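PDB 4X1O: 16S rRNA (adenine(1408)-N(1))-methyltransferase from Catenulispora acidiphila, which probably methylates N1 of adenine 1408 in 16S ribosomal RNA with S-adenosyl-L-methionine as methyl donor, a modification linked to aminoglycoside resistance. Local coordinates for residues A[61-64]-A[65-69]; A[113-116]-A[117-120]. All coordinates share one frame; numbering follows the deposited sequence.

Contact 1 of 2, residues A[61-64]-A[65-69]; sequences TAYR and QAIAH
The ring of Tyr63 carries Ile67 over one face, one turn further along helix 60-68. This helix is the crossover of a beta-alpha-beta unit between the parallel strands 49-54 and 72-78. Ile67 CG1 makes a CH-pi contact 3.8 Å from the centroid of the Tyr63 ring and 15° off its normal. Ile67 CG1 is offset toward the rim, 3.7 Å from Tyr63 CZ. Ile67 CD1 follows outward and touches the phenol end. The CB of Tyr63 points away from residues 65-69, but with CG anti to the backbone N (chi1 172°) the ring returns to present a face to Ile67. The hydroxyl of Tyr63 is hydrogen-bonded to the carbonyl of Gly98, which ties down the far end of the ring.

Four i to i+4 backbone bonds hold the helix, from Gln65 N to Thr61 O through Ala68 N to Arg64 O. Ala62 and Ala66 are buried; both touch Val74 and Leu103 of the sheet. The chain of Gln65 runs back along the helix, with its CG 3.4 Å from Thr61 O. Thr61 is part of the S-adenosyl-L-methionine site, and its OG1 is hydrogen-bonded to the backbone N of Ser218. Beyond the last turn His69 leaves the helix and stacks on Trp72. The backbone N of His69 is still hydrogen-bonded to Gln65 O, at 2.9 Å.

Contact 2 of 2, residues A[113-116]-A[117-120]; sequences VPAA and LHGV
This is a local contact round a short 3-10 turn, in which Val113 and Pro114 meet Leu117 and His118. It lies in the loop between strands 103-107 and 123-127. Two i to i+3 backbone bonds define the turn. Leu117 N gives a hydrogen bond of 3.0 Å to Pro114 O, and His118 N gives one of 3.1 Å to Ala115 O. Both bonds are nearly straight, at 160° and 161°.

The side chain of His118 turns back toward the start of the turn. Its CG stands beside the backbone N (chi1 -81°), which brings the ring to the first segment. Pro114 O meets the ring at its edge, 3.3 Å from His118 CD2. Val113 CG2 approaches the CD2-NE2 side of the ring obliquely, 3.4 Å from His118 CD2. Val113 CG2 also lies 4.1 Å from Leu117 CB. Leu117 is buried, and its CD1 is 4.2 Å from Pro114 CD.

Outside the turn, Leu117 packs on Trp40 of helix 37-46 and on Val151 of helix 142-151. The indole NE1 of Trp40 is hydrogen-bonded to Ala116 O. Val113 also stands close to Ile110, a residue of the cofactor site. The chain bends again at His118 and Gly119, the central residues of a type II beta turn from Leu117 to Val120, with Gly119 at positive phi. The 3-10 turn and the beta turn share Leu117. They lie on the connection from edge strand 103-107 to strand 123-127, in a sheet whose strand order 3-2-1-4-5-7-6 is that of the class I methyltransferases.

Contact 1 comes first along the chain, and contact 2 opens after it has closed. Their centres are 21 Å apart and their nearest atoms about 13 Å, so they do not touch. Both belong to connections of the same seven-stranded mixed sheet. Helix 60-68 of contact 1 links strands 49-54 and 72-78. The turn of contact 2 lies between strand 103-107, at one margin of the sheet, and strand 123-127. Strands 72-78 and 49-54 lie between these two in the sheet. Contact 1 holds a residue of the cofactor site. Contact 2 holds none known to bind the cofactor and follows Ile110 and Glu111 in the chain, so its relation to the site is probably indirect.

Contact 1 of 2, residues A[61-64]-A[65-69]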
ATOM      1  N   THR A  61      -1.422   9.495   3.349  1.00 21.45           N
ATOM      2  CA  THR A  61      -0.907   9.396   1.986  1.00 22.08           C
ATOM      3  C   THR A  61      -2.024   9.003   1.008  1.00 18.73           C
ATOM      4  O   THR A  61      -2.138   9.575  -0.079  1.00 19.07           O
ATOM      5  CB  THR A  61       0.259   8.392   1.918  1.00 24.42           C
ATOM      6  OG1 THR A  61       1.260   8.800   2.852  1.00 29.66           O
ATOM      7  CG2 THR A  61       0.864   8.355   0.526  1.00 30.20           C
ATOM      8  N   ALA A  62      -2.854   8.049   1.415  1.00 20.37           N
ATOM      9  CA  ALA A  62      -4.013   7.631   0.630  1.00 22.81           C
ATOM     10  C   ALA A  62      -4.989   8.784   0.457  1.00 19.42           C
ATOM     11  O   ALA A  62      -5.537   8.995  -0.622  1.00 17.96           O
ATOM     12  CB  ALA A  62      -4.706   6.452   1.292  1.00 22.55           C
ATOM     13  N   TYR A  63      -5.200   9.527   1.533  1.00 16.07           N
ATOM     14  CA  TYR A  63      -6.088  10.687   1.487  1.00 17.93           C
ATOM     15  C   TYR A  63      -5.611  11.713   0.462  1.00 17.44           C
ATOM     16  O   TYR A  63      -6.396  12.203  -0.332  1.00 17.05           O
ATOM     17  CB  TYR A  63      -6.168  11.319   2.870  1.00 19.77           C
ATOM     18  CG  TYR A  63      -6.896  12.642   2.921  1.00 20.61           C
ATOM     19  CD1 TYR A  63      -8.284  12.695   2.898  1.00 21.36           C
ATOM     20  CD2 TYR A  63      -6.194  13.841   3.013  1.00 23.77           C
ATOM     21  CE1 TYR A  63      -8.958  13.919   2.962  1.00 22.74           C
ATOM     22  CE2 TYR A  63      -6.853  15.065   3.071  1.00 30.94           C
ATOM     23  CZ  TYR A  63      -8.230  15.099   3.044  1.00 29.89           C
ATOM     24  OH  TYR A  63      -8.870  16.325   3.106  1.00 31.71           O
ATOM     25  N   ARG A  64      -4.314  12.014   0.470  1.00 18.54           N
ATOM     26  CA  ARG A  64      -3.759  12.970  -0.471  1.00 23.15           C
ATOM     27  C   ARG A  64      -3.868  12.472  -1.912  1.00 20.94           C
ATOM     28  O   ARG A  64      -4.107  13.277  -2.804  1.00 21.32           O
ATOM     29  CB  ARG A  64      -2.298  13.292  -0.121  1.00 22.52           C
ATOM     30  CG  ARG A  64      -2.147  14.061   1.196  1.00 29.32           C
ATOM     31  CD  ARG A  64      -0.707  14.522   1.437  1.00 37.40           C
ATOM     32  NE  ARG A  64      -0.286  15.499   0.435  1.00 38.07           N
ATOM     33  CZ  ARG A  64       0.856  15.434  -0.241  1.00 47.27           C
ATOM     34  NH1 ARG A  64       1.705  14.438  -0.017  1.00 40.63           N
ATOM     35  NH2 ARG A  64       1.152  16.370  -1.136  1.00 50.10           N
ATOM     36  N   GLN A  65      -3.687  11.168  -2.137  1.00 20.30           N
ATOM     37  CA  GLN A  65      -3.940  10.599  -3.459  1.00 18.75           C
ATOM     38  C   GLN A  65      -5.381  10.810  -3.898  1.00 18.20           C
ATOM     39  O   GLN A  65      -5.641  11.192  -5.029  1.00 18.11           O
ATOM     40  CB  GLN A  65      -3.635   9.110  -3.481  1.00 17.53           C
ATOM     41  CG  GLN A  65      -2.162   8.775  -3.355  1.00 22.13           C
ATOM     42  CD  GLN A  65      -1.957   7.310  -3.062  1.00 25.85           C
ATOM     43  OE1 GLN A  65      -2.870   6.636  -2.591  1.00 24.06           O
ATOM     44  NE2 GLN A  65      -0.768   6.801  -3.361  1.00 30.23           N
ATOM     45  N   ALA A  66      -6.311  10.513  -2.996  1.00 14.43           N
ATOM     46  CA  ALA A  66      -7.728  10.642  -3.299  1.00 15.09           C
ATOM     47  C   ALA A  66      -8.072  12.093  -3.636  1.00 15.28           C
ATOM     48  O   ALA A  66      -8.853  12.350  -4.553  1.00 16.77           O
ATOM     49  CB  ALA A  66      -8.571  10.136  -2.120  1.00 16.81           C
ATOM     50  N   ILE A  67      -7.494  13.035  -2.895  1.00 18.07           N
ATOM     51  CA  ILE A  67      -7.787  14.449  -3.111  1.00 18.54           C
ATOM     52  C   ILE A  67      -7.226  14.885  -4.469  1.00 18.30           C
ATOM     53  O   ILE A  67      -7.885  15.627  -5.219  1.00 20.75           O
ATOM     54  CB  ILE A  67      -7.203  15.342  -1.986  1.00 24.61           C
ATOM     55  CG1 ILE A  67      -7.858  15.023  -0.635  1.00 20.58           C
ATOM     56  CG2 ILE A  67      -7.387  16.826  -2.321  1.00 28.38           C
ATOM     57  CD1 ILE A  67      -9.320  15.417  -0.589  1.00 26.09           C
ATOM     58  N   ALA A  68      -6.029  14.409  -4.795  1.00 21.24           N
ATOM     59  CA  ALA A  68      -5.364  14.809  -6.038  1.00 21.06           C
ATOM     60  C   ALA A  68      -6.047  14.196  -7.254  1.00 22.25           C
ATOM     61  O   ALA A  68      -6.024  14.766  -8.344  1.00 26.35           O
ATOM     62  CB  ALA A  68      -3.897  14.410  -6.015  1.00 24.84           C
ATOM     63  N   HIS A  69      -6.652  13.037  -7.061  1.00 18.94           N
ATOM     64  CA  HIS A  69      -7.237  12.281  -8.164  1.00 18.88           C
ATOM     65  C   HIS A  69      -8.657  11.847  -7.856  1.00 15.21           C
ATOM     66  O   HIS A  69      -8.893  10.687  -7.536  1.00 15.87           O
ATOM     67  CB  HIS A  69      -6.393  11.051  -8.472  1.00 21.63           C
ATOM     68  CG  HIS A  69      -4.970  11.370  -8.817  1.00 28.10           C
ATOM     69  ND1 HIS A  69      -4.595  11.838 -10.056  1.00 33.40           N
ATOM     70  CD2 HIS A  69      -3.837  11.320  -8.076  1.00 27.47           C
ATOM     71  CE1 HIS A  69      -3.290  12.042 -10.075  1.00 33.68           C
ATOM     72  NE2 HIS A  69      -2.805  11.734  -8.884  1.00 35.32           N
TER

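Contact 2 of 2, residues A[113-116]-A[117-120]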
ATOM      1  N   VAL A 113      -6.994 -11.424   2.458  1.00 42.30           N
ATOM      2  CA  VAL A 113      -7.880 -10.488   1.772  1.00 44.36           C
ATOM      3  C   VAL A 113      -9.248 -11.135   1.571  1.00 35.37           C
ATOM      4  O   VAL A 113      -9.356 -12.293   1.157  1.00 40.20           O
ATOM      5  CB  VAL A 113      -7.303 -10.010   0.391  1.00 53.48           C
ATOM      6  CG1 VAL A 113      -5.950 -10.622   0.112  1.00 42.37           C
ATOM      7  CG2 VAL A 113      -8.263 -10.270  -0.768  1.00 55.31           C
ATOM      8  N   PRO A 114     -10.304 -10.395   1.914  1.00 42.28           N
ATOM      9  CA  PRO A 114     -11.670 -10.865   1.693  1.00 45.39           C
ATOM     10  C   PRO A 114     -12.015 -10.852   0.210  1.00 41.28           C
ATOM     11  O   PRO A 114     -11.403 -10.106  -0.566  1.00 36.18           O
ATOM     12  CB  PRO A 114     -12.516  -9.860   2.476  1.00 48.96           C
ATOM     13  CG  PRO A 114     -11.691  -8.618   2.492  1.00 52.15           C
ATOM     14  CD  PRO A 114     -10.264  -9.074   2.561  1.00 48.00           C
ATOM     15  N   ALA A 115     -12.998 -11.661  -0.168  1.00 39.85           N
ATOM     16  CA  ALA A 115     -13.360 -11.863  -1.567  1.00 37.15           C
ATOM     17  C   ALA A 115     -13.773 -10.570  -2.278  1.00 33.08           C
ATOM     18  O   ALA A 115     -13.622 -10.452  -3.495  1.00 32.07           O
ATOM     19  CB  ALA A 115     -14.472 -12.884  -1.666  1.00 48.68           C
ATOM     20  N   ALA A 116     -14.295  -9.612  -1.519  1.00 32.77           N
ATOM     21  CA  ALA A 116     -14.764  -8.354  -2.100  1.00 36.25           C
ATOM     22  C   ALA A 116     -13.612  -7.524  -2.684  1.00 29.85           C
ATOM     23  O   ALA A 116     -13.842  -6.632  -3.490  1.00 32.61           O
ATOM     24  CB  ALA A 116     -15.521  -7.544  -1.063  1.00 40.10           C
ATOM     25  N   LEU A 117     -12.385  -7.823  -2.273  1.00 23.87           N
ATOM     26  CA  LEU A 117     -11.204  -7.126  -2.795  1.00 21.03           C
ATOM     27  C   LEU A 117     -10.450  -7.890  -3.874  1.00 23.77           C
ATOM     28  O   LEU A 117      -9.457  -7.389  -4.386  1.00 20.76           O
ATOM     29  CB  LEU A 117     -10.219  -6.810  -1.672  1.00 27.72           C
ATOM     30  CG  LEU A 117     -10.663  -5.747  -0.677  1.00 31.79           C
ATOM     31  CD1 LEU A 117      -9.574  -5.532   0.352  1.00 33.89           C
ATOM     32  CD2 LEU A 117     -10.961  -4.462  -1.422  1.00 34.68           C
ATOM     33  N   HIS A 118     -10.891  -9.098  -4.204  1.00 23.16           N
ATOM     34  CA  HIS A 118     -10.177  -9.873  -5.215  1.00 24.96           C
ATOM     35  C   HIS A 118     -10.334  -9.258  -6.602  1.00 21.67           C
ATOM     36  O   HIS A 118     -11.445  -8.989  -7.053  1.00 24.20           O
ATOM     37  CB  HIS A 118     -10.664 -11.320  -5.221  1.00 32.06           C
ATOM     38  CG  HIS A 118     -10.051 -12.173  -4.153  1.00 48.32           C
ATOM     39  ND1 HIS A 118      -9.110 -13.143  -4.427  1.00 58.34           N
ATOM     40  CD2 HIS A 118     -10.225 -12.189  -2.812  1.00 51.02           C
ATOM     41  CE1 HIS A 118      -8.744 -13.728  -3.300  1.00 56.97           C
ATOM     42  NE2 HIS A 118      -9.402 -13.165  -2.305  1.00 49.74           N
ATOM     43  N   GLY A 119      -9.205  -9.022  -7.263  1.00 20.99           N
ATOM     44  CA  GLY A 119      -9.180  -8.638  -8.659  1.00 23.99           C
ATOM     45  C   GLY A 119      -9.729  -7.257  -8.915  1.00 25.05           C
ATOM     46  O   GLY A 119     -10.244  -6.989  -9.999  1.00 26.44           O
ATOM     47  N   VAL A 120      -9.627  -6.372  -7.932  1.00 20.23           N
ATOM     48  CA  VAL A 120     -10.230  -5.052  -8.109  1.00 23.79           C
ATOM     49  C   VAL A 120      -9.232  -3.977  -8.536  1.00 21.03           C
ATOM     50  O   VAL A 120      -9.622  -2.973  -9.125  1.00 21.28           O
ATOM     51  CB  VAL A 120     -10.938  -4.571  -6.828  1.00 21.18           C
ATOM     52  CG1 VAL A 120     -12.059  -5.557  -6.403  1.00 21.95           C
ATOM     53  CG2 VAL A 120      -9.950  -4.327  -5.693  1.00 20.59           C
TER